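Local coordinates for relik capsid n-terminal domain (Oryctolagus cuniculus, PDB 2XGU), which forms the N-terminal domain of a lentiviral capsid protein, which probably assembled into the shell around the genome of an ancient lentivirus now endogenous in rabbits, at residues A20-Q25 and T38-I43; Q9-V14 and N46-D51; E75-W80 and L97-I102. All coordinates share one frame; numbering follows the deposited sequence.

Contact 1 (A20-Q25 and T38-I43); sequences AAWLKQ and TYFGVI
Gln25 lies over one face of the Tyr39 ring, its CG 3.8 Å from CG of Tyr39 in a CH-pi contact. The two residues join the antiparallel helical hairpin formed by helices 16-29 and 34-43, the first two helices of the capsid N-terminal domain; the axes of the segments pass 11.2 Å apart at 165°, a wide spacing that suits the bulky aromatic side chains between them. Gln25 bends at its second torsion (chi2 63°), which brings the amide flat along the ring, 13° from its plane, with OE1 3.9 Å from Tyr39 CD1; a hydrogen bond from NE2 to Thr36 holds the amide there. A glutamine fits this partly exposed margin because its CG methylene packs on the ring while the amide beyond it can still hydrogen-bond. Deeper in, the benzene part of Trp22 meets two aromatics. Phe40 reaches over one indole face, CD1 3.6 Å from Trp22 CH2, with the two ring planes inclined obliquely, whereas Tyr39 meets the indole at its edge, CD2 3.6 Å from Trp22 CE3. Ile43 CD1 adds an aliphatic contact beside the same CE3. The indole is buried, yet its NE1 is satisfied by Thr59 OG1, and Phe40 also packs against Val128 and Leu132 of helix 118-134. At the more exposed end of the contact, small Ala21 leaves room for the phenol, whose OH comes 3.4 Å from Ala21 CB.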
loop_
_atom_site.group_PDB
_atom_site.type_symbol
_atom_site.label_atom_id
_atom_site.label_comp_id
_atom_site.label_asym_id
_atom_site.label_seq_id
_atom_site.Cartn_x
_atom_site.Cartn_y
_atom_site.Cartn_z
ATOM N N ALA A 20 -20.565 11.285 -7.286
ATOM C CA ALA A 20 -21.478 10.381 -7.989
ATOM C C ALA A 20 -20.717 9.334 -8.791
ATOM O O ALA A 20 -21.105 8.169 -8.805
ATOM C CB ALA A 20 -22.432 11.155 -8.882
ATOM N N ALA A 21 -19.631 9.750 -9.447
ATOM C CA ALA A 21 -18.846 8.839 -10.273
ATOM C C ALA A 21 -18.111 7.775 -9.440
ATOM O O ALA A 21 -18.068 6.598 -9.822
ATOM C CB ALA A 21 -17.867 9.634 -11.133
ATOM N N TRP A 22 -17.541 8.193 -8.315
ATOM C CA TRP A 22 -16.901 7.275 -7.386
ATOM C C TRP A 22 -17.912 6.260 -6.854
ATOM O O TRP A 22 -17.635 5.060 -6.812
ATOM C CB TRP A 22 -16.293 8.059 -6.221
ATOM C CG TRP A 22 -15.913 7.198 -5.038
ATOM C CD1 TRP A 22 -16.488 7.233 -3.797
ATOM C CD2 TRP A 22 -14.909 6.170 -4.985
ATOM N NE1 TRP A 22 -15.893 6.312 -2.974
ATOM C CE2 TRP A 22 -14.921 5.648 -3.671
ATOM C CE3 TRP A 22 -13.983 5.664 -5.908
ATOM C CZ2 TRP A 22 -14.065 4.621 -3.260
ATOM C CZ3 TRP A 22 -13.120 4.639 -5.492
ATOM C CH2 TRP A 22 -13.176 4.132 -4.182
ATOM N N LEU A 23 -19.089 6.738 -6.466
ATOM C CA LEU A 23 -20.114 5.832 -5.955
ATOM C C LEU A 23 -20.556 4.797 -6.993
ATOM O O LEU A 23 -20.751 3.627 -6.652
ATOM C CB LEU A 23 -21.313 6.611 -5.401
ATOM C CG LEU A 23 -20.969 7.440 -4.165
ATOM C CD1 LEU A 23 -22.187 8.227 -3.688
ATOM C CD2 LEU A 23 -20.421 6.567 -3.043
ATOM N N LYS A 24 -20.701 5.210 -8.255
ATOM C CA LYS A 24 -21.058 4.269 -9.315
ATOM C C LYS A 24 -19.957 3.225 -9.506
ATOM O O LYS A 24 -20.240 2.051 -9.708
ATOM C CB LYS A 24 -21.333 4.999 -10.629
ATOM C CG LYS A 24 -22.670 5.732 -10.665
ATOM N N GLN A 25 -18.701 3.658 -9.425
ATOM C CA GLN A 25 -17.565 2.748 -9.571
ATOM C C GLN A 25 -17.626 1.678 -8.491
ATOM O O GLN A 25 -17.498 0.492 -8.780
ATOM C CB GLN A 25 -16.234 3.518 -9.509
ATOM C CG GLN A 25 -14.975 2.659 -9.499
ATOM C CD GLN A 25 -14.796 1.844 -10.761
ATOM O OE1 GLN A 25 -15.245 2.239 -11.839
ATOM N NE2 GLN A 25 -14.143 0.691 -10.634
ATOM N N THR A 38 -7.336 1.128 -8.212
ATOM C CA THR A 38 -6.660 1.989 -9.168
ATOM C C THR A 38 -7.421 3.313 -9.376
ATOM O O THR A 38 -6.836 4.391 -9.401
ATOM C CB THR A 38 -6.534 1.270 -10.498
ATOM O OG1 THR A 38 -5.707 0.113 -10.316
ATOM C CG2 THR A 38 -5.922 2.172 -11.554
ATOM N N TYR A 39 -8.737 3.212 -9.513
ATOM C CA TYR A 39 -9.583 4.397 -9.683
ATOM C C TYR A 39 -9.419 5.366 -8.512
ATOM O O TYR A 39 -9.226 6.573 -8.716
ATOM C CB TYR A 39 -11.049 3.953 -9.823
ATOM C CG TYR A 39 -12.070 5.029 -10.173
ATOM C CD1 TYR A 39 -12.632 5.081 -11.448
ATOM C CD2 TYR A 39 -12.508 5.948 -9.230
ATOM C CE1 TYR A 39 -13.581 6.031 -11.783
ATOM C CE2 TYR A 39 -13.474 6.915 -9.567
ATOM C CZ TYR A 39 -13.994 6.940 -10.838
ATOM O OH TYR A 39 -14.948 7.875 -11.180
ATOM N N PHE A 40 -9.461 4.845 -7.284
ATOM C CA PHE A 40 -9.241 5.716 -6.143
ATOM C C PHE A 40 -7.854 6.374 -6.203
ATOM O O PHE A 40 -7.699 7.566 -5.889
ATOM C CB PHE A 40 -9.421 4.952 -4.823
ATOM C CG PHE A 40 -9.444 5.850 -3.617
ATOM C CD1 PHE A 40 -10.606 6.509 -3.249
ATOM C CD2 PHE A 40 -8.296 6.054 -2.880
ATOM C CE1 PHE A 40 -10.617 7.344 -2.138
ATOM C CE2 PHE A 40 -8.304 6.894 -1.780
ATOM C CZ PHE A 40 -9.458 7.532 -1.419
ATOM N N GLY A 41 -6.831 5.609 -6.594
ATOM C CA GLY A 41 -5.493 6.164 -6.724
ATOM C C GLY A 41 -5.443 7.349 -7.687
ATOM O O GLY A 41 -4.833 8.367 -7.395
ATOM N N VAL A 42 -6.104 7.214 -8.829
ATOM C CA VAL A 42 -6.128 8.255 -9.849
ATOM C C VAL A 42 -6.848 9.520 -9.356
ATOM O O VAL A 42 -6.338 10.643 -9.484
ATOM C CB VAL A 42 -6.772 7.727 -11.166
ATOM C CG1 VAL A 42 -6.973 8.858 -12.169
ATOM C CG2 VAL A 42 -5.920 6.609 -11.788
ATOM N N ILE A 43 -8.034 9.355 -8.776
ATOM C CA ILE A 43 -8.825 10.535 -8.424
ATOM C C ILE A 43 -8.317 11.286 -7.197
ATOM O O ILE A 43 -8.593 12.480 -7.040
ATOM C CB ILE A 43 -10.334 10.209 -8.223
ATOM C CG1 ILE A 43 -10.555 9.337 -6.990
ATOM C CG2 ILE A 43 -10.920 9.581 -9.486
ATOM C CD1 ILE A 43 -12.028 9.185 -6.638
#

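Contact 2 (Q9-V14 and N46-D51); sequences QEYEPV and NFTSVD
Tyr11 reaches across to Asp51 and donates a hydrogen bond from its hydroxyl to the carboxylate, OH to OD1 2.6 Å, the oxygen being met on its syn side. The phenol ring and the carboxylate are nearly coplanar, 4° apart, so Asp51 faces the ring edge and OD2 sits 3.5 Å from Tyr11 CE1. Tyr11 manages this because CG stands anti to the backbone N (chi1 172°), extending the ring from the strand toward the start of helix 49-57. There Thr48 and Asp51 form a capping box. With chi1 72°, Thr48 places OG1 between its own N and carbonyl carbon, where it accepts from Asp51 N at 3.1 Å; in return Asp51 OD2 takes Thr48 N at 2.9 Å, from above the carboxylate plane. The same rotamer turns the Thr48 methyl CG2 to the Tyr11 ring, so one threonine both caps and packs. A water links Asp51 OD1 to Val14 N. These several donors would favour a charged aspartate. Beside the polar cluster, Val14 sends CG2 to Phe47 CZ at 3.7 Å and also touches Asp51 CB. Pro1 touches Val14, Phe47 and Asp51, an arrangement consistent with the folded-back N terminus of mature lentiviral capsids. The contact thus seats the two-stranded hairpin 2-5/8-11 over the N terminus of helix 49-57, with helix 109-112 alongside, where Pro109 meets Tyr11 and Ala112 meets Thr48.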
loop_
_atom_site.group_PDB
_atom_site.type_symbol
_atom_site.label_atom_id
_atom_site.label_comp_id
_atom_site.label_asym_id
_atom_site.label_seq_id
_atom_site.Cartn_x
_atom_site.Cartn_y
_atom_site.Cartn_z
ATOM N N GLN A 9 -1.997 27.910 -5.919
ATOM C CA GLN A 9 -2.730 26.819 -5.277
ATOM C C GLN A 9 -4.063 27.315 -4.742
ATOM O O GLN A 9 -4.121 28.318 -4.018
ATOM C CB GLN A 9 -1.933 26.213 -4.115
ATOM C CG GLN A 9 -0.824 25.251 -4.524
ATOM C CD GLN A 9 -0.357 24.402 -3.356
ATOM O OE1 GLN A 9 -0.770 24.617 -2.216
ATOM N NE2 GLN A 9 0.499 23.425 -3.635
ATOM N N GLU A 10 -5.129 26.606 -5.097
ATOM C CA GLU A 10 -6.459 26.884 -4.567
ATOM C C GLU A 10 -7.089 25.591 -4.065
ATOM O O GLU A 10 -6.790 24.513 -4.559
ATOM C CB GLU A 10 -7.360 27.490 -5.647
ATOM C CG GLU A 10 -6.834 28.780 -6.264
ATOM C CD GLU A 10 -6.974 29.979 -5.343
ATOM O OE1 GLU A 10 -7.306 29.788 -4.153
ATOM O OE2 GLU A 10 -6.753 31.117 -5.810
ATOM N N TYR A 11 -7.970 25.691 -3.079
ATOM C CA TYR A 11 -8.686 24.521 -2.607
ATOM C C TYR A 11 -10.142 24.583 -3.035
ATOM O O TYR A 11 -10.768 25.647 -2.976
ATOM C CB TYR A 11 -8.633 24.410 -1.079
ATOM C CG TYR A 11 -9.541 23.311 -0.567
ATOM C CD1 TYR A 11 -9.166 21.978 -0.683
ATOM C CD2 TYR A 11 -10.783 23.593 0.014
ATOM C CE1 TYR A 11 -9.979 20.956 -0.233
ATOM C CE2 TYR A 11 -11.609 22.561 0.471
ATOM C CZ TYR A 11 -11.194 21.243 0.340
ATOM O OH TYR A 11 -11.977 20.192 0.759
ATOM N N GLU A 12 -10.676 23.442 -3.453
ATOM C CA GLU A 12 -12.120 23.280 -3.612
ATOM C C GLU A 12 -12.558 21.919 -3.082
ATOM O O GLU A 12 -11.834 20.936 -3.186
ATOM C CB GLU A 12 -12.531 23.425 -5.080
ATOM C CG GLU A 12 -12.169 24.766 -5.714
ATOM C CD GLU A 12 -12.929 25.941 -5.113
ATOM O OE1 GLU A 12 -12.554 27.100 -5.401
ATOM O OE2 GLU A 12 -13.897 25.709 -4.353
ATOM N N PRO A 13 -13.750 21.845 -2.481
ATOM C CA PRO A 13 -14.179 20.522 -2.029
ATOM C C PRO A 13 -14.450 19.570 -3.192
ATOM O O PRO A 13 -14.566 20.011 -4.347
ATOM C CB PRO A 13 -15.481 20.819 -1.276
ATOM C CG PRO A 13 -15.967 22.096 -1.838
ATOM C CD PRO A 13 -14.745 22.894 -2.204
ATOM N N VAL A 14 -14.564 18.280 -2.893
ATOM C CA VAL A 14 -14.883 17.317 -3.936
ATOM C C VAL A 14 -16.252 17.685 -4.511
ATOM O O VAL A 14 -17.186 17.973 -3.764
ATOM C CB VAL A 14 -14.882 15.875 -3.412
ATOM C CG1 VAL A 14 -15.267 14.913 -4.524
ATOM C CG2 VAL A 14 -13.506 15.508 -2.843
ATOM N N ASN A 46 -3.736 14.842 -4.877
ATOM C CA ASN A 46 -3.903 16.203 -4.372
ATOM C C ASN A 46 -5.111 16.391 -3.446
ATOM O O ASN A 46 -5.435 17.513 -3.062
ATOM C CB ASN A 46 -3.940 17.209 -5.522
ATOM C CG ASN A 46 -2.712 17.116 -6.413
ATOM O OD1 ASN A 46 -1.621 16.780 -5.951
ATOM N ND2 ASN A 46 -2.886 17.413 -7.693
ATOM N N PHE A 47 -5.772 15.301 -3.082
ATOM C CA PHE A 47 -6.842 15.378 -2.076
ATOM C C PHE A 47 -6.266 15.720 -0.709
ATOM O O PHE A 47 -5.184 15.248 -0.347
ATOM C CB PHE A 47 -7.572 14.036 -1.950
ATOM C CG PHE A 47 -8.728 13.859 -2.897
ATOM C CD1 PHE A 47 -8.773 14.514 -4.116
ATOM C CD2 PHE A 47 -9.779 13.014 -2.549
ATOM C CE1 PHE A 47 -9.860 14.332 -4.981
ATOM C CE2 PHE A 47 -10.859 12.837 -3.404
ATOM C CZ PHE A 47 -10.891 13.496 -4.612
ATOM N N THR A 48 -7.010 16.480 0.090
ATOM C CA THR A 48 -6.655 16.610 1.504
ATOM C C THR A 48 -7.186 15.396 2.275
ATOM O O THR A 48 -7.935 14.572 1.740
ATOM C CB THR A 48 -7.282 17.867 2.128
ATOM O OG1 THR A 48 -8.700 17.665 2.269
ATOM C CG2 THR A 48 -7.024 19.088 1.261
ATOM N N SER A 49 -6.791 15.264 3.537
ATOM C CA SER A 49 -7.293 14.172 4.352
ATOM C C SER A 49 -8.812 14.284 4.540
ATOM O O SER A 49 -9.521 13.272 4.588
ATOM C CB SER A 49 -6.538 14.113 5.685
ATOM O OG SER A 49 -5.146 13.969 5.430
ATOM N N VAL A 50 -9.313 15.511 4.632
ATOM C CA VAL A 50 -10.760 15.724 4.730
ATOM C C VAL A 50 -11.495 15.251 3.458
ATOM O O VAL A 50 -12.549 14.611 3.543
ATOM C CB VAL A 50 -11.094 17.199 5.036
ATOM C CG1 VAL A 50 -12.597 17.445 4.935
ATOM C CG2 VAL A 50 -10.587 17.571 6.444
ATOM N N ASP A 51 -10.941 15.560 2.290
ATOM C CA ASP A 51 -11.476 15.075 1.024
ATOM C C ASP A 51 -11.519 13.537 0.992
ATOM O O ASP A 51 -12.487 12.943 0.522
ATOM C CB ASP A 51 -10.591 15.526 -0.143
ATOM C CG ASP A 51 -10.570 17.031 -0.345
ATOM O OD1 ASP A 51 -11.541 17.724 -0.001
ATOM O OD2 ASP A 51 -9.560 17.541 -0.899
HETATM O O HOH W 1 -14.349 17.460 -0.181
#

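Contact 3 (E75-W80 and L97-I102)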
loop_
_atom_site.group_PDB
_atom_site.type_symbol
_atom_site.label_atom_id
_atom_site.label_comp_id
_atom_site.label_asym_id
_atom_site.label_seq_id
_atom_site.Cartn_x
_atom_site.Cartn_y
_atom_site.Cartn_z
ATOM N N GLU A 75 -4.384 0.441 12.114
ATOM C CA GLU A 75 -3.154 -0.261 12.471
ATOM C C GLU A 75 -1.932 0.583 12.115
ATOM O O GLU A 75 -0.974 0.649 12.885
ATOM C CB GLU A 75 -3.087 -1.637 11.796
ATOM C CG GLU A 75 -4.159 -2.610 12.264
ATOM C CD GLU A 75 -4.181 -3.895 11.449
ATOM O OE1 GLU A 75 -3.271 -4.087 10.612
ATOM O OE2 GLU A 75 -5.107 -4.713 11.649
ATOM N N LYS A 76 -1.969 1.223 10.948
ATOM C CA LYS A 76 -0.895 2.121 10.527
ATOM C C LYS A 76 -0.768 3.322 11.456
ATOM O O LYS A 76 0.340 3.770 11.765
ATOM C CB LYS A 76 -1.133 2.632 9.106
ATOM C CG LYS A 76 -1.122 1.550 8.039
ATOM C CD LYS A 76 -1.368 2.170 6.664
ATOM C CE LYS A 76 -1.613 1.122 5.600
ATOM N NZ LYS A 76 -0.491 0.139 5.524
ATOM N N ALA A 77 -1.911 3.846 11.886
ATOM C CA ALA A 77 -1.933 5.008 12.761
ATOM C C ALA A 77 -1.349 4.639 14.124
ATOM O O ALA A 77 -0.563 5.393 14.701
ATOM C CB ALA A 77 -3.355 5.525 12.907
ATOM N N ILE A 78 -1.733 3.471 14.640
ATOM C CA ILE A 78 -1.180 2.980 15.906
ATOM C C ILE A 78 0.342 2.807 15.819
ATOM O O ILE A 78 1.083 3.220 16.715
ATOM C CB ILE A 78 -1.857 1.665 16.342
ATOM C CG1 ILE A 78 -3.329 1.935 16.656
ATOM C CG2 ILE A 78 -1.142 1.069 17.557
ATOM C CD1 ILE A 78 -4.143 0.699 16.957
ATOM N N ALA A 79 0.812 2.212 14.727
ATOM C CA ALA A 79 2.244 2.049 14.517
ATOM C C ALA A 79 2.950 3.402 14.433
ATOM O O ALA A 79 4.032 3.587 15.014
ATOM C CB ALA A 79 2.495 1.242 13.256
ATOM N N TRP A 80 2.339 4.338 13.713
ATOM C CA TRP A 80 2.914 5.669 13.547
ATOM C C TRP A 80 3.112 6.346 14.901
ATOM O O TRP A 80 4.178 6.863 15.194
ATOM C CB TRP A 80 2.026 6.543 12.642
ATOM C CG TRP A 80 2.593 7.926 12.480
ATOM C CD1 TRP A 80 2.249 9.054 13.184
ATOM C CD2 TRP A 80 3.630 8.317 11.580
ATOM N NE1 TRP A 80 3.010 10.120 12.767
ATOM C CE2 TRP A 80 3.856 9.696 11.774
ATOM C CE3 TRP A 80 4.375 7.638 10.610
ATOM C CZ2 TRP A 80 4.813 10.406 11.045
ATOM C CZ3 TRP A 80 5.328 8.344 9.888
ATOM C CH2 TRP A 80 5.534 9.714 10.109
ATOM N N LEU A 97 3.648 15.495 12.724
ATOM C CA LEU A 97 2.253 15.405 13.114
ATOM C C LEU A 97 1.861 14.083 13.763
ATOM O O LEU A 97 2.548 13.072 13.602
ATOM C CB LEU A 97 1.372 15.681 11.902
ATOM C CG LEU A 97 1.583 17.073 11.295
ATOM C CD1 LEU A 97 0.971 17.165 9.914
ATOM C CD2 LEU A 97 1.013 18.149 12.202
ATOM N N THR A 98 0.776 14.113 14.534
ATOM C CA THR A 98 0.213 12.896 15.101
ATOM C C THR A 98 -0.590 12.161 14.030
ATOM O O THR A 98 -0.952 12.737 12.992
ATOM C CB THR A 98 -0.751 13.188 16.260
ATOM O OG1 THR A 98 -1.910 13.854 15.745
ATOM C CG2 THR A 98 -0.088 14.062 17.332
ATOM N N SER A 99 -0.909 10.901 14.280
ATOM C CA SER A 99 -1.730 10.183 13.315
ATOM C C SER A 99 -3.104 10.824 13.167
ATOM O O SER A 99 -3.662 10.821 12.065
ATOM C CB SER A 99 -1.841 8.683 13.629
ATOM O OG SER A 99 -2.665 8.434 14.752
ATOM N N ASP A 100 -3.654 11.372 14.254
ATOM C CA ASP A 100 -4.976 12.006 14.155
ATOM C C ASP A 100 -4.911 13.160 13.165
ATOM O O ASP A 100 -5.780 13.305 12.299
ATOM C CB ASP A 100 -5.450 12.519 15.519
ATOM C CG ASP A 100 -6.168 11.455 16.351
ATOM O OD1 ASP A 100 -6.498 10.374 15.825
ATOM O OD2 ASP A 100 -6.412 11.725 17.548
ATOM N N GLN A 101 -3.851 13.958 13.256
ATOM C CA GLN A 101 -3.655 15.080 12.348
ATOM C C GLN A 101 -3.448 14.611 10.906
ATOM O O GLN A 101 -3.987 15.192 9.966
ATOM C CB GLN A 101 -2.463 15.930 12.807
ATOM C CG GLN A 101 -2.725 16.684 14.112
ATOM C CD GLN A 101 -1.513 17.448 14.608
ATOM O OE1 GLN A 101 -1.581 18.657 14.850
ATOM N NE2 GLN A 101 -0.397 16.750 14.773
ATOM N N ILE A 102 -2.651 13.563 10.734
ATOM C CA ILE A 102 -2.427 13.012 9.402
ATOM C C ILE A 102 -3.743 12.534 8.775
ATOM O O ILE A 102 -3.980 12.752 7.583
ATOM C CB ILE A 102 -1.341 11.909 9.439
ATOM C CG1 ILE A 102 0.024 12.531 9.724
ATOM C CG2 ILE A 102 -1.307 11.105 8.146
ATOM C CD1 ILE A 102 1.029 11.540 10.285
#
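Trp80 donates its indole N-H to the carbonyl of Leu97, NE1 to O 3.1 Å, in a nearly straight bond (169° at the hydrogen) that lies close to the ring plane. Tryptophan suits the place by offering an edge donor and a broad apolar face together: Ile102 lays CD1 over the five-membered ring, 3.9 Å from its centroid, in a CH-pi contact. A chi1 of 179° turns the indole away from its own backbone N and out from helix 63-83 toward the start of helix 99-102. One turn earlier the backbones come close, and Ala77 is small enough to admit Ser99, whose OG is 3.5 Å from Ala77 CB. That hydroxyl is bonded to Asp81, tying the short helix to the long one a second time. Further out, Thr98 is the N-cap of helix 99-102, its OG1 accepting from Gln101 N at 3.2 Å, a capping bond that probably steadies the turn next to the Leu97 carbonyl. His84 stacks on Trp80, and Trp127 of helix 118-134 meets it edge-to-face. Helix 99-102 is thereby held against helix 63-83, while Leu97 and Ile102 pack on helix 118-134 through Ala120 and Leu123.

How the contacts relate
Contacts 1 and 2 lie in the N-terminal half of the chain, 15 Å apart by centres; contacts 1 and 3 lie on opposite sides of the chain's centre, 25 Å apart. Along the chain the hairpin of helices 16-29 and 34-43 falls wholly between the two segments of contact 2, so strand 8-11 runs into the first helix and helix 34-43 leads on to helix 49-57. Contact 3 opens only afterwards, on helix 63-83. Contacts 2 and 3, 20 Å apart by centres, are joined by a probable hydrogen bond, Ser49 OG to Ile102 O 2.7 Å. Helix 118-134 packs against parts of every contact and ties them into a single helical domain.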